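Local coordinates for endoglycosidase (Bacteroides thetaiotaomicron, PDB 6Q64), which probably hydrolyses glycosidic bonds within complex N-glycans, as a family 18 glycoside hydrolase built on a TIM barrel, at residues A[256-259]-A[263-266]; A[284-289]-A[311-316]. The protein carries 1 engineered substitution. All blocks are in the same frame, centred on the assembly; numbering follows the deposited sequence.

The two contacts sit side by side on one flank of the barrel, their centres 11 Å apart, and follow one another along the chain: contact 1 closes before contact 2 opens. Contact 1 belongs to the connection between strand 251-254 and helix 261-268, and contact 2 to the connection between the neighbouring strand 280-285 and strand 329-333. They are joined directly where the carbonyl Tyr256 O accepts a hydrogen bond from Gln312 NE2 at 3.0 Å. Beside that bond Tyr256 CG packs 3.4 Å from Glu285 CB. Both lie toward the C-terminal ends of their strands, the side on which TIM-barrel enzymes carry their active sites.

Contact 1 (A[256-259]-A[263-266])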
# COMPACT_ATOMS: atom_id res chain seq x y z
N TYR A 256 -13.86 0.79 3.86
CA TYR A 256 -14.31 2.18 4.14
C TYR A 256 -15.66 2.17 4.90
O TYR A 256 -15.72 2.75 6.01
CB TYR A 256 -14.38 2.99 2.84
CG TYR A 256 -13.14 3.10 1.97
CD1 TYR A 256 -11.84 2.95 2.45
CD2 TYR A 256 -13.28 3.45 0.64
CE1 TYR A 256 -10.74 3.13 1.62
CE2 TYR A 256 -12.19 3.63 -0.20
CZ TYR A 256 -10.91 3.48 0.29
OH TYR A 256 -9.88 3.65 -0.61
N TRP A 257 -16.71 1.52 4.36
CA TRP A 257 -18.10 1.72 4.85
C TRP A 257 -18.61 0.55 5.69
O TRP A 257 -19.80 0.53 6.03
CB TRP A 257 -19.05 2.02 3.68
CG TRP A 257 -18.40 2.88 2.65
CD1 TRP A 257 -18.14 2.58 1.34
CD2 TRP A 257 -17.82 4.16 2.89
NE1 TRP A 257 -17.46 3.60 0.74
CE2 TRP A 257 -17.26 4.60 1.66
CE3 TRP A 257 -17.75 4.99 4.02
CZ2 TRP A 257 -16.65 5.84 1.54
CZ3 TRP A 257 -17.11 6.20 3.89
CH2 TRP A 257 -16.59 6.62 2.67
N GLU A 258 -17.73 -0.36 6.08
CA GLU A 258 -18.08 -1.46 7.01
C GLU A 258 -18.41 -0.88 8.38
O GLU A 258 -17.59 -0.21 8.92
CB GLU A 258 -16.92 -2.45 7.09
CG GLU A 258 -16.96 -3.51 6.00
CD GLU A 258 -16.57 -3.07 4.60
OE1 GLU A 258 -16.94 -3.79 3.67
OE2 GLU A 258 -15.89 -2.03 4.44
N SER A 259 -19.54 -1.24 8.98
CA SER A 259 -20.01 -0.59 10.22
C SER A 259 -19.85 -1.49 11.46
O SER A 259 -20.36 -1.06 12.53
CB SER A 259 -21.44 -0.10 10.03
OG SER A 259 -22.42 -0.99 10.54
N SER A 263 -18.48 -7.69 10.09
CA SER A 263 -18.66 -7.35 8.65
C SER A 263 -17.31 -7.08 7.98
O SER A 263 -17.21 -7.25 6.75
CB SER A 263 -19.63 -6.22 8.43
OG SER A 263 -19.10 -4.99 8.88
N VAL A 264 -16.27 -6.75 8.74
CA VAL A 264 -14.91 -6.50 8.16
C VAL A 264 -14.21 -7.84 7.98
O VAL A 264 -13.65 -8.07 6.91
CB VAL A 264 -14.07 -5.55 9.04
CG1 VAL A 264 -12.69 -5.28 8.46
CG2 VAL A 264 -14.81 -4.26 9.26
N ILE A 265 -14.26 -8.68 9.01
CA ILE A 265 -13.76 -10.09 8.97
C ILE A 265 -14.41 -10.81 7.78
O ILE A 265 -13.66 -11.44 7.01
CB ILE A 265 -13.99 -10.81 10.30
CG1 ILE A 265 -13.47 -9.96 11.47
CG2 ILE A 265 -13.36 -12.19 10.25
CD1 ILE A 265 -13.25 -10.68 12.76
N TYR A 266 -15.71 -10.65 7.56
CA TYR A 266 -16.38 -11.38 6.45
C TYR A 266 -15.72 -10.99 5.13
O TYR A 266 -15.56 -11.83 4.24
CB TYR A 266 -17.88 -11.17 6.40
CG TYR A 266 -18.50 -11.76 5.17
CD1 TYR A 266 -18.41 -11.09 3.96
CD2 TYR A 266 -19.16 -12.97 5.19
CE1 TYR A 266 -18.98 -11.58 2.80
CE2 TYR A 266 -19.75 -13.48 4.04
CZ TYR A 266 -19.65 -12.79 2.84
OH TYR A 266 -20.18 -13.28 1.67
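Glu258 meets helix 261-268 through the aliphatic root of its side chain: Glu258 CB lies 3.5 Å from Val264 CG2 and is also close to Ser263 OG, so the methylene sits against both residues. The next carbon continues the contact, Glu258 CG lying 3.8 Å from the carbonyl oxygen Ser263 O. On the helix side the valine offers a single branch. With CG1 anti to the backbone N (chi1 -180°), CG2 stands beside that N, and it is CG2 that comes against Glu258. Ser263 OG also approaches the next residue of the loop, lying 3.8 Å from Ser259 N, but the two are not hydrogen-bonded; this hydroxyl instead bonds to Ser260 O, three residues back.

The geometry is that of a beta-alpha loop of a TIM barrel. The chain leaves strand 251-254, runs through 256-259 and doubles back into helix 261-268, so the first turn of the helix leans on the loop that has just delivered it. Only 132 Å² is buried between the segments, counting both sides, and no hydrogen bond joins them.

What positions the pieces lies further out. The Glu258 chain bends at chi2 (74°), and its OE1 forms a salt bridge with Lys267, a turn beyond Val264 on the same helix; the carboxylate therefore ties the loop to the helix while its carbons do the packing. Val264, which is buried, also touches Ile282 of strand 280-285 and Tyr298, and Tyr316 of helix 311-317 lies against both Val264 and Glu258. Ser259 is tied to Thr299 by backbone hydrogen bonding. At the strand end of the loop Tyr256 packs on Thr283 and Glu285, which places the loop beside strand 280-285.

Contact 2 (A[284-289]-A[311-316]); sequences VEFEQG and NQILDY
Val284 buries more surface here than any other residue, its side chain turned toward helix 311-317 and its two methyls shared between neighbouring residues of that helix. Val284 CG1 lies 3.8 Å from Ile313 CD1, the two side chains crossing at about a right angle. Val284 CG2 lies 3.7 Å from Gln312 CG; the modelled distance to the amide oxygen is too short to be trusted.

Ile313 reaches across with its long branch, CG1 anti to the backbone N (chi1 -167°), and its CD1 is the atom that touches both apolar partners: besides Val284 it meets Phe286 CZ at 4.1 Å, obliquely to the ring. Thr332 of strand 329-333 lies against both Ile313 and Phe286.

Gln312 is extended beyond CG, which carries its amide past Val284. NE2 donates to Tyr256 O in the loop after strand 251-254, while OE1 accepts a weak hydrogen bond from Ile295 N in the loop that follows helix 286-289. A leucine in its place would probably leave Tyr256 O without this donor and Ile295 N without its acceptor.

Glu285 turns its carboxylate away from helix 311-317 and caps helix 286-289 instead: Gln288 N donates to Glu285 OE2 at 2.6 Å, from 35° out of the carboxylate plane. Val284, meanwhile, shares backbone hydrogen bonds with Gly331 and Tyr333. Strand 280-285, its covering helix 311-317 and the adjacent parallel strand 329-333 make up a beta-alpha-beta unit of the family 18 TIM barrel.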
# COMPACT_ATOMS: atom_id res chain seq x y z
N VAL A 284 -9.11 2.63 5.84
CA VAL A 284 -10.26 3.50 6.12
C VAL A 284 -10.18 4.76 5.23
O VAL A 284 -9.12 4.97 4.56
CB VAL A 284 -10.29 3.73 7.63
CG1 VAL A 284 -9.17 4.66 8.07
CG2 VAL A 284 -11.65 4.23 8.07
N GLU A 285 -11.29 5.49 5.10
CA GLU A 285 -11.47 6.52 4.03
C GLU A 285 -11.34 7.91 4.66
O GLU A 285 -12.25 8.33 5.40
CB GLU A 285 -12.75 6.20 3.25
CG GLU A 285 -13.46 7.35 2.58
CD GLU A 285 -12.67 8.43 1.89
OE1 GLU A 285 -12.55 8.38 0.63
OE2 GLU A 285 -12.24 9.37 2.60
N PHE A 286 -10.22 8.57 4.37
CA PHE A 286 -9.71 9.73 5.14
C PHE A 286 -9.93 11.04 4.38
O PHE A 286 -9.96 12.09 5.04
CB PHE A 286 -8.26 9.46 5.56
CG PHE A 286 -8.11 9.16 7.03
CD1 PHE A 286 -9.14 8.59 7.74
CD2 PHE A 286 -6.94 9.49 7.69
CE1 PHE A 286 -9.01 8.35 9.09
CE2 PHE A 286 -6.81 9.23 9.05
CZ PHE A 286 -7.85 8.66 9.75
N GLU A 287 -10.15 10.98 3.06
CA GLU A 287 -10.76 12.09 2.27
C GLU A 287 -12.03 12.56 2.99
O GLU A 287 -12.23 13.77 3.08
CB GLU A 287 -10.94 11.61 0.83
CG GLU A 287 -11.75 12.52 -0.08
CD GLU A 287 -11.51 12.26 -1.56
OE1 GLU A 287 -10.66 12.96 -2.13
OE2 GLU A 287 -12.12 11.32 -2.13
N GLN A 288 -12.80 11.68 3.62
CA GLN A 288 -14.07 12.06 4.29
C GLN A 288 -14.01 11.90 5.82
O GLN A 288 -14.83 12.54 6.48
CB GLN A 288 -15.19 11.21 3.71
CG GLN A 288 -15.79 11.83 2.47
CD GLN A 288 -17.11 11.15 2.19
OE1 GLN A 288 -17.28 9.96 2.48
NE2 GLN A 288 -18.06 11.92 1.67
N GLY A 289 -13.13 11.07 6.37
CA GLY A 289 -13.21 10.70 7.79
C GLY A 289 -11.95 11.04 8.57
O GLY A 289 -11.87 10.63 9.75
N ASN A 311 -13.36 4.76 16.40
CA ASN A 311 -13.39 3.33 16.80
C ASN A 311 -13.23 2.42 15.56
O ASN A 311 -12.66 1.37 15.74
CB ASN A 311 -14.57 3.03 17.74
CG ASN A 311 -15.90 3.14 17.06
OD1 ASN A 311 -16.00 3.77 16.01
ND2 ASN A 311 -16.92 2.51 17.63
N GLN A 312 -13.60 2.85 14.35
CA GLN A 312 -13.29 2.14 13.07
C GLN A 312 -11.78 1.91 13.02
O GLN A 312 -11.37 0.76 13.12
CB GLN A 312 -13.79 2.87 11.82
CG GLN A 312 -13.57 2.13 10.50
CD GLN A 312 -14.36 2.64 9.31
OE1 GLN A 312 -14.14 3.72 8.72
NE2 GLN A 312 -15.28 1.83 8.87
N ILE A 313 -10.96 2.94 12.89
CA ILE A 313 -9.49 2.73 12.68
C ILE A 313 -8.86 2.01 13.88
O ILE A 313 -7.80 1.36 13.73
CB ILE A 313 -8.76 4.05 12.36
CG1 ILE A 313 -7.34 3.76 11.84
CG2 ILE A 313 -8.77 4.96 13.57
CD1 ILE A 313 -6.74 4.87 11.00
N LEU A 314 -9.43 2.09 15.06
CA LEU A 314 -8.72 1.52 16.23
C LEU A 314 -9.08 0.04 16.30
O LEU A 314 -8.21 -0.74 16.71
CB LEU A 314 -9.10 2.26 17.52
CG LEU A 314 -8.79 3.75 17.54
CD1 LEU A 314 -9.28 4.38 18.82
CD2 LEU A 314 -7.31 3.99 17.37
N ASP A 315 -10.33 -0.28 15.94
CA ASP A 315 -10.79 -1.68 15.83
C ASP A 315 -9.89 -2.37 14.82
O ASP A 315 -9.35 -3.46 15.13
CB ASP A 315 -12.25 -1.78 15.41
CG ASP A 315 -12.79 -3.20 15.52
OD1 ASP A 315 -12.57 -3.84 16.60
OD2 ASP A 315 -13.40 -3.65 14.52
N TYR A 316 -9.70 -1.74 13.67
CA TYR A 316 -8.89 -2.32 12.57
C TYR A 316 -7.49 -2.66 13.12
O TYR A 316 -6.99 -3.77 13.02
CB TYR A 316 -8.87 -1.39 11.36
CG TYR A 316 -10.17 -1.30 10.60
CD1 TYR A 316 -11.39 -1.65 11.16
CD2 TYR A 316 -10.18 -0.84 9.30
CE1 TYR A 316 -12.59 -1.55 10.45
CE2 TYR A 316 -11.37 -0.70 8.58
CZ TYR A 316 -12.58 -1.03 9.16
OH TYR A 316 -13.73 -0.90 8.46